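Local coordinates for protein methionine gamma-lyase (Trichomonas vaginalis, PDB 1E5E) that belongs to the Cys/Met metabolism family of PLP-dependent enzymes and assembles as four copies of one chain, at residues A207-N212 with A336-G341; N270-A275 with V287-F292; S310-I315 with I372-G377. All coordinates share one frame; numbering follows the deposited sequence.

How the contacts relate
From the N terminus, the chain leaves strand 202-206 of the seven-stranded mixed sheet and enters 207-212, which waits for 336-341 to close contact 1, a loop of more than a hundred residues. Contact 2 is nested inside that loop, where helix 260-279 meets strand 284-288 and the turn after it. Once contact 2 has closed, 310-315 opens contact 3, still within the loop of contact 1; it closes at 372-377, beyond 336-341, and so contacts 1 and 3 cross. Strand 311-316 lies beside strand 284-288, joining contact 3 to contact 2. Contacts 1 and 3 touch and share the bound ligand, linking the two mixed sheets at the pocket.

Contact 1 (A207-N212 with A336-G341). With PPJ (N-(hydroxy{3-hydroxy-2-methyl-5-[(phosphonooxy)methyl]pyridin-4-yl}methyl)norvaline), chain C.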
# COMPACT_ATOMS: atom_id res chain seq x y z
N ALA A 207 -5.12 17.77 -5.91
CA ALA A 207 -3.96 17.40 -5.10
C ALA A 207 -3.11 16.39 -5.87
O ALA A 207 -1.90 16.23 -5.65
CB ALA A 207 -4.39 16.84 -3.74
N THR A 208 -3.62 15.91 -7.02
CA THR A 208 -2.93 15.09 -7.96
C THR A 208 -1.66 15.77 -8.49
O THR A 208 -0.75 15.10 -9.02
CB THR A 208 -3.82 14.85 -9.20
OG1 THR A 208 -5.11 14.45 -8.74
CG2 THR A 208 -3.21 13.87 -10.20
N LYS A 209 -1.61 17.09 -8.43
CA LYS A 209 -0.49 17.83 -8.98
C LYS A 209 0.57 18.11 -7.95
O LYS A 209 1.12 17.13 -7.43
CB LYS A 209 -1.00 19.10 -9.69
CG LYS A 209 -2.27 18.90 -10.49
CD LYS A 209 -2.18 17.70 -11.40
CE LYS A 209 -3.30 17.59 -12.42
NZ LYS A 209 -3.31 16.21 -12.98
N TYR A 210 0.94 19.37 -7.70
CA TYR A 210 2.06 19.70 -6.84
C TYR A 210 1.99 19.18 -5.41
O TYR A 210 2.99 18.77 -4.86
CB TYR A 210 2.22 21.24 -6.75
CG TYR A 210 2.72 21.82 -8.06
CD1 TYR A 210 4.05 21.74 -8.43
CD2 TYR A 210 1.84 22.42 -8.94
CE1 TYR A 210 4.48 22.27 -9.64
CE2 TYR A 210 2.25 22.96 -10.16
CZ TYR A 210 3.59 22.87 -10.51
OH TYR A 210 4.01 23.40 -11.72
N ILE A 211 0.84 19.27 -4.74
CA ILE A 211 0.69 18.92 -3.34
C ILE A 211 1.17 17.47 -3.09
O ILE A 211 2.12 17.30 -2.31
CB ILE A 211 -0.74 19.20 -2.83
CG1 ILE A 211 -1.02 20.73 -2.79
CG2 ILE A 211 -0.91 18.62 -1.43
CD1 ILE A 211 -2.46 21.15 -2.60
N ASN A 212 0.67 16.49 -3.78
CA ASN A 212 1.18 15.13 -3.72
C ASN A 212 2.57 15.14 -4.35
O ASN A 212 3.49 14.62 -3.73
CB ASN A 212 0.29 14.14 -4.43
CG ASN A 212 0.89 12.73 -4.32
OD1 ASN A 212 1.06 12.31 -3.17
ND2 ASN A 212 1.22 12.15 -5.47
N ALA A 336 3.05 13.54 -21.53
CA ALA A 336 1.90 12.97 -20.85
C ALA A 336 1.11 14.13 -20.28
O ALA A 336 1.73 15.20 -20.11
CB ALA A 336 2.47 12.14 -19.66
N VAL A 337 -0.15 13.98 -19.93
CA VAL A 337 -0.87 15.09 -19.32
C VAL A 337 -0.58 15.03 -17.81
O VAL A 337 0.21 14.20 -17.37
CB VAL A 337 -2.36 15.07 -19.64
CG1 VAL A 337 -2.56 15.09 -21.17
CG2 VAL A 337 -3.03 13.80 -19.08
N SER A 338 -1.22 15.89 -17.02
CA SER A 338 -0.93 16.07 -15.63
C SER A 338 0.22 17.07 -15.48
O SER A 338 0.77 17.52 -16.48
CB SER A 338 -0.59 14.78 -14.83
OG SER A 338 -0.95 15.09 -13.48
N LEU A 339 0.65 17.32 -14.24
CA LEU A 339 1.67 18.32 -13.99
C LEU A 339 2.03 18.28 -12.52
O LEU A 339 1.38 17.56 -11.76
CB LEU A 339 1.05 19.74 -14.32
CG LEU A 339 -0.25 20.12 -13.59
CD1 LEU A 339 -0.11 21.30 -12.62
CD2 LEU A 339 -1.36 20.45 -14.57
N GLY A 340 2.98 19.11 -12.08
CA GLY A 340 3.31 19.21 -10.68
C GLY A 340 4.15 18.05 -10.16
O GLY A 340 4.28 18.02 -8.92
N GLY A 341 4.68 17.16 -11.02
CA GLY A 341 5.48 16.09 -10.43
C GLY A 341 6.95 16.48 -10.35
O GLY A 341 7.36 17.57 -10.76
N1 PPJ C . -8.09 21.72 -11.58
C2 PPJ C . -6.99 21.98 -12.31
C6 PPJ C . -8.72 20.52 -11.68
C2A PPJ C . -6.51 23.27 -12.63
C3 PPJ C . -6.45 20.89 -13.03
O3 PPJ C . -5.47 21.20 -13.84
C4 PPJ C . -6.97 19.60 -12.97
C4A PPJ C . -6.35 18.58 -13.74
C5 PPJ C . -8.20 19.39 -12.33
N PPJ C . -5.63 18.81 -14.85
C5A PPJ C . -8.75 18.09 -12.05
OP4 PPJ C . -8.07 17.53 -11.11
P PPJ C . -8.09 15.94 -11.20
OP1 PPJ C . -7.29 15.46 -9.91
OP2 PPJ C . -7.39 15.49 -12.52
OP3 PPJ C . -9.57 15.37 -11.16
CA PPJ C . -4.95 17.87 -15.55
CB PPJ C . -5.54 16.56 -15.88
C PPJ C . -4.21 18.40 -16.66
CG PPJ C . -6.67 16.42 -16.84
CD PPJ C . -6.15 15.96 -18.11
O PPJ C . -4.33 19.65 -16.90
OXT PPJ C . -3.13 17.82 -17.09
O HOH W 1 0.18 13.96 -11.41
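Lys-209 lies across Leu-339 and ends at Ser-338, in the ligand pocket of a PLP-dependent enzyme fold, where the loop after strand 202-206 of the large mixed sheet meets the loop between strands 334-335 and 345-347. Two conformers of this lysine were modelled; in the one described, CB sits 3.8 Å from Leu-339 CD1 and close to the carbonyl oxygen of that residue. CG rests against CG and CD1 of Leu-339, the two side chains crossing at about a right angle. A bend at chi2 (-49°) then turns the chain, and CD passes 3.6 Å from Ser-338 OG. CE comes within 3.5 Å of C4A of the ligand PPJ, and in this conformer NZ donates to Ser-338 OG at 2.7 Å, a bond the other copy may not keep. Tyr-56 OH of the second subunit is hydrogen-bonded to the same nitrogen.

Ser-338 is bonded through both its hydroxyl and its backbone N. Its OG also bonds a water at 2.6 Å, and that water donates to Thr-208 O at 2.8 Å, bridging the two loops. Its backbone N donates to OXT of PPJ at 2.7 Å (144° at the hydrogen), while Thr-208 OG1 donates to the phosphate oxygen OP1, so one loop holds the phosphate and the other the carboxylate. Farther along, Gly-340 lies over the Tyr-210 ring in a CH-pi contact: its CA is 3.4 Å from the ring centroid, 13° off the normal. Tyr-210 OH hydrogen-bonds Ser-310 OG, and CE2 of its ring touches Leu-339 CD1, the same methyl that meets Lys-209 CB.

Contact 2 (N270-A275 with V287-F292)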
# COMPACT_ATOMS: atom_id res chain seq x y z
N ASN A 270 14.02 26.31 -11.37
CA ASN A 270 14.27 25.68 -12.64
C ASN A 270 13.45 26.33 -13.76
O ASN A 270 13.93 26.53 -14.88
CB ASN A 270 13.97 24.18 -12.63
CG ASN A 270 15.05 23.30 -12.07
OD1 ASN A 270 16.21 23.69 -11.92
ND2 ASN A 270 14.67 22.05 -11.81
N ALA A 271 12.18 26.58 -13.46
CA ALA A 271 11.26 27.13 -14.43
C ALA A 271 11.71 28.52 -14.89
O ALA A 271 11.71 28.78 -16.09
CB ALA A 271 9.82 27.24 -13.88
N MET A 272 12.18 29.35 -13.97
CA MET A 272 12.68 30.66 -14.41
C MET A 272 13.80 30.42 -15.43
O MET A 272 13.79 31.08 -16.48
CB MET A 272 13.15 31.54 -13.26
CG MET A 272 13.64 32.93 -13.68
SD MET A 272 12.40 33.92 -14.55
CE MET A 272 11.42 34.58 -13.23
N LYS A 273 14.75 29.49 -15.19
CA LYS A 273 15.83 29.31 -16.15
C LYS A 273 15.32 28.77 -17.49
O LYS A 273 15.73 29.26 -18.55
CB LYS A 273 16.92 28.34 -15.65
CG LYS A 273 17.64 28.89 -14.43
CD LYS A 273 18.42 27.84 -13.67
CE LYS A 273 19.15 28.51 -12.48
NZ LYS A 273 19.80 27.40 -11.72
N VAL A 274 14.40 27.81 -17.41
CA VAL A 274 13.87 27.22 -18.63
C VAL A 274 13.04 28.22 -19.42
O VAL A 274 13.18 28.26 -20.66
CB VAL A 274 13.07 25.94 -18.36
CG1 VAL A 274 12.40 25.45 -19.62
CG2 VAL A 274 14.00 24.86 -17.77
N ALA A 275 12.26 29.03 -18.72
CA ALA A 275 11.42 29.98 -19.44
C ALA A 275 12.30 30.99 -20.16
O ALA A 275 12.00 31.30 -21.30
CB ALA A 275 10.43 30.68 -18.52
N VAL A 287 6.43 33.24 -24.99
CA VAL A 287 6.53 32.42 -23.78
C VAL A 287 5.71 33.12 -22.69
O VAL A 287 5.87 34.30 -22.38
CB VAL A 287 7.95 32.19 -23.26
CG1 VAL A 287 7.91 31.35 -21.95
CG2 VAL A 287 8.86 31.50 -24.26
N TYR A 288 4.77 32.40 -22.12
CA TYR A 288 3.95 32.83 -20.98
C TYR A 288 4.55 32.23 -19.72
O TYR A 288 4.74 30.99 -19.67
CB TYR A 288 2.54 32.28 -21.14
CG TYR A 288 1.72 32.94 -22.23
CD1 TYR A 288 0.97 32.19 -23.12
CD2 TYR A 288 1.71 34.33 -22.34
CE1 TYR A 288 0.25 32.81 -24.12
CE2 TYR A 288 0.97 34.95 -23.34
CZ TYR A 288 0.24 34.19 -24.23
OH TYR A 288 -0.51 34.78 -25.23
N TYR A 289 5.02 33.02 -18.79
CA TYR A 289 5.59 32.63 -17.51
C TYR A 289 5.25 33.77 -16.57
O TYR A 289 5.65 34.88 -16.90
CB TYR A 289 7.13 32.44 -17.49
CG TYR A 289 7.66 31.93 -16.17
CD1 TYR A 289 7.16 30.74 -15.62
CD2 TYR A 289 8.62 32.60 -15.41
CE1 TYR A 289 7.59 30.27 -14.39
CE2 TYR A 289 9.05 32.14 -14.18
CZ TYR A 289 8.54 30.96 -13.68
OH TYR A 289 8.96 30.48 -12.43
N PRO A 290 4.74 33.53 -15.37
CA PRO A 290 4.36 34.64 -14.49
C PRO A 290 5.53 35.47 -14.05
O PRO A 290 5.39 36.67 -13.73
CB PRO A 290 3.63 33.97 -13.33
CG PRO A 290 3.09 32.71 -13.94
CD PRO A 290 4.17 32.25 -14.91
N GLY A 291 6.74 34.91 -14.01
CA GLY A 291 7.91 35.65 -13.56
C GLY A 291 8.40 36.71 -14.54
O GLY A 291 9.13 37.63 -14.11
N PHE A 292 8.02 36.64 -15.80
CA PHE A 292 8.49 37.64 -16.75
C PHE A 292 8.05 39.05 -16.39
O PHE A 292 6.85 39.34 -16.25
CB PHE A 292 8.05 37.26 -18.16
CG PHE A 292 8.81 36.10 -18.73
CD1 PHE A 292 10.07 35.75 -18.26
CD2 PHE A 292 8.27 35.35 -19.77
CE1 PHE A 292 10.76 34.68 -18.80
CE2 PHE A 292 8.97 34.28 -20.31
CZ PHE A 292 10.20 33.96 -19.84
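The phenol oxygen of Tyr-289 is hydrogen-bonded to Gly-309 O, outside the contact, and lies 3.7 Å from Ala-271 CB. With its polar end engaged there, the rest of the ring lies along helix 260-279 and meets a row of residues on that helix. With chi1 at -175°, CG opposite the backbone N, the ring extends toward the helix, where Ala-271 CB touches CE1 and Ala-275 CB approaches CG at 3.8 Å.

Met-272 reaches the same ring from its rim. The chain bends at chi2 and chi3 and brings CE into the ring plane at the edge, 3.5 Å from Tyr-289 CE2. The sulfur SD stands 5.0 Å from the ring centroid, 70° off the normal, an oblique Met-aromatic contact. The same methyl, CE, also lies 3.7 Å from CA of Gly-291.

Here a helix packs against 284-288, an edge strand of the five-stranded mixed sheet within this chain, and against the type I beta turn Tyr-289 to Phe-292 that follows it. The turn is closed by Phe-292 N bonding Tyr-289 O at 3.2 Å. It brings the Phe-292 ring back to the helix, with one face over Tyr-289 CB and its CZ edge 3.5 Å from Ala-275 O, which lies near the ring plane. Lys-279, a turn farther along the helix, makes a cation-pi contact with this ring. Val-287 adds a looser touch from the strand, its CG1 4.3 Å from Ala-275 CB.

Contact 3 (S310-I315 with I372-G377); sequences SMITFI and IRLSVG. With PPJ (N-(hydroxy{3-hydroxy-2-methyl-5-[(phosphonooxy)methyl]pyridin-4-yl}methyl)norvaline), chain C.
Phe-314 and Ile-372 face each other across two antiparallel strands, and their side chains cross obliquely: Ile-372 CB sits over one face of the ring, 4.0 Å from its centroid and toward the rim, while CG2 lies 3.6 Å from Phe-314 CE1. CG of Phe-314 is placed between its backbone N and carbonyl carbon (chi1 61°), which brings the ring over toward its partner strand. On the same face of the sheet, Ile-312 and Leu-374 lie side by side and point the same way, and Ile-312 CD1 also reaches Val-376 CG2 at 3.9 Å.

The other face carries Met-311, Thr-313, Arg-373 and Ser-375. Met-311, bent at chi2 and chi3, puts CE 3.7 Å from Arg-373 CD. Beyond that methyl, the arginine holds the PPJ carboxylate by two nearly straight bonds, NH1 to O at 2.7 Å and NH2 to OXT at 2.9 Å, with the carboxylate carbon in the guanidinium plane at its edge. Asn-158 also bonds NH1.

Reciprocal backbone bonds join Ile-312 with Leu-374 and Phe-314 with Ile-372; Ile-372 N to Phe-314 O is 2.7 Å. Within the five-stranded sheet, 311-316 lies between 284-288 and 371-375, and 371-375 has 345-347 as its other, antiparallel neighbour; helices 260-279 and 319-328 cover the Phe-314 face.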
# COMPACT_ATOMS: atom_id res chain seq x y z
N SER A 310 6.05 26.62 -11.57
CA SER A 310 6.90 25.85 -12.48
C SER A 310 6.15 25.55 -13.76
O SER A 310 6.75 24.82 -14.55
CB SER A 310 7.44 24.62 -11.76
OG SER A 310 6.46 23.58 -11.77
N MET A 311 5.01 26.20 -13.97
CA MET A 311 4.26 26.08 -15.21
C MET A 311 4.84 27.13 -16.19
O MET A 311 5.08 28.29 -15.84
CB MET A 311 2.75 26.30 -15.09
CG MET A 311 2.04 25.30 -14.14
SD MET A 311 2.38 23.58 -14.56
CE MET A 311 1.57 23.37 -16.10
N ILE A 312 4.99 26.72 -17.45
CA ILE A 312 5.47 27.58 -18.50
C ILE A 312 4.63 27.26 -19.72
O ILE A 312 4.63 26.08 -20.05
CB ILE A 312 6.95 27.36 -18.85
CG1 ILE A 312 7.94 27.65 -17.69
CG2 ILE A 312 7.34 28.29 -20.02
CD1 ILE A 312 9.38 27.23 -18.05
N THR A 313 4.00 28.22 -20.39
CA THR A 313 3.27 27.82 -21.61
C THR A 313 3.87 28.55 -22.81
O THR A 313 4.26 29.71 -22.63
CB THR A 313 1.78 28.14 -21.43
OG1 THR A 313 1.24 27.23 -20.45
CG2 THR A 313 1.02 27.97 -22.74
N PHE A 314 4.07 27.91 -23.95
CA PHE A 314 4.76 28.60 -25.03
C PHE A 314 4.15 28.14 -26.36
O PHE A 314 3.44 27.15 -26.52
CB PHE A 314 6.28 28.47 -25.04
CG PHE A 314 6.78 27.04 -25.17
CD1 PHE A 314 6.74 26.16 -24.08
CD2 PHE A 314 7.33 26.59 -26.33
CE1 PHE A 314 7.19 24.86 -24.19
CE2 PHE A 314 7.80 25.28 -26.48
CZ PHE A 314 7.72 24.42 -25.39
N ILE A 315 4.36 29.06 -27.31
CA ILE A 315 3.85 28.85 -28.67
C ILE A 315 5.02 28.91 -29.65
O ILE A 315 5.91 29.77 -29.58
CB ILE A 315 2.75 29.86 -28.99
CG1 ILE A 315 1.61 29.91 -27.97
CG2 ILE A 315 2.15 29.61 -30.38
CD1 ILE A 315 0.80 31.22 -28.02
N ILE A 372 1.95 24.94 -26.36
CA ILE A 372 2.51 23.83 -25.62
C ILE A 372 2.50 24.16 -24.12
O ILE A 372 2.88 25.29 -23.77
CB ILE A 372 3.97 23.58 -26.07
CG1 ILE A 372 3.95 23.12 -27.52
CG2 ILE A 372 4.66 22.53 -25.20
CD1 ILE A 372 5.25 23.18 -28.28
N ARG A 373 2.11 23.23 -23.25
CA ARG A 373 2.15 23.51 -21.80
C ARG A 373 3.22 22.64 -21.13
O ARG A 373 3.27 21.42 -21.29
CB ARG A 373 0.77 23.31 -21.17
CG ARG A 373 0.66 23.72 -19.71
CD ARG A 373 -0.59 23.11 -19.04
NE ARG A 373 -0.40 21.65 -18.88
CZ ARG A 373 -1.37 20.82 -18.45
NH1 ARG A 373 -2.57 21.27 -18.15
NH2 ARG A 373 -1.11 19.52 -18.34
N LEU A 374 4.03 23.21 -20.24
CA LEU A 374 5.15 22.52 -19.63
C LEU A 374 5.03 22.66 -18.12
O LEU A 374 4.77 23.80 -17.72
CB LEU A 374 6.48 23.11 -20.08
CG LEU A 374 7.78 22.70 -19.42
CD1 LEU A 374 8.16 21.24 -19.71
CD2 LEU A 374 8.90 23.65 -19.89
N SER A 375 5.34 21.60 -17.38
CA SER A 375 5.34 21.64 -15.95
C SER A 375 6.75 21.19 -15.57
O SER A 375 7.11 20.12 -16.02
CB SER A 375 4.36 20.62 -15.30
OG SER A 375 4.32 20.90 -13.90
N VAL A 376 7.55 22.09 -15.03
CA VAL A 376 8.97 21.78 -14.85
C VAL A 376 9.14 21.05 -13.51
O VAL A 376 8.59 21.54 -12.52
CB VAL A 376 9.77 23.10 -14.82
CG1 VAL A 376 11.23 22.92 -14.46
CG2 VAL A 376 9.65 23.78 -16.19
N GLY A 377 9.97 20.04 -13.48
CA GLY A 377 10.27 19.28 -12.27
C GLY A 377 11.64 19.66 -11.68
O GLY A 377 12.10 20.78 -11.89
N1 PPJ C . -8.09 21.72 -11.58
C2 PPJ C . -6.99 21.98 -12.31
C6 PPJ C . -8.72 20.52 -11.68
C2A PPJ C . -6.51 23.27 -12.63
C3 PPJ C . -6.45 20.89 -13.03
O3 PPJ C . -5.47 21.20 -13.84
C4 PPJ C . -6.97 19.60 -12.97
C4A PPJ C . -6.35 18.58 -13.74
C5 PPJ C . -8.20 19.39 -12.33
N PPJ C . -5.63 18.81 -14.85
C5A PPJ C . -8.75 18.09 -12.05
OP4 PPJ C . -8.07 17.53 -11.11
P PPJ C . -8.09 15.94 -11.20
OP1 PPJ C . -7.29 15.46 -9.91
OP2 PPJ C . -7.39 15.49 -12.52
OP3 PPJ C . -9.57 15.37 -11.16
CA PPJ C . -4.95 17.87 -15.55
CB PPJ C . -5.54 16.56 -15.88
C PPJ C . -4.21 18.40 -16.66
CG PPJ C . -6.67 16.42 -16.84
CD PPJ C . -6.15 15.96 -18.11
O PPJ C . -4.33 19.65 -16.90
OXT PPJ C . -3.13 17.82 -17.09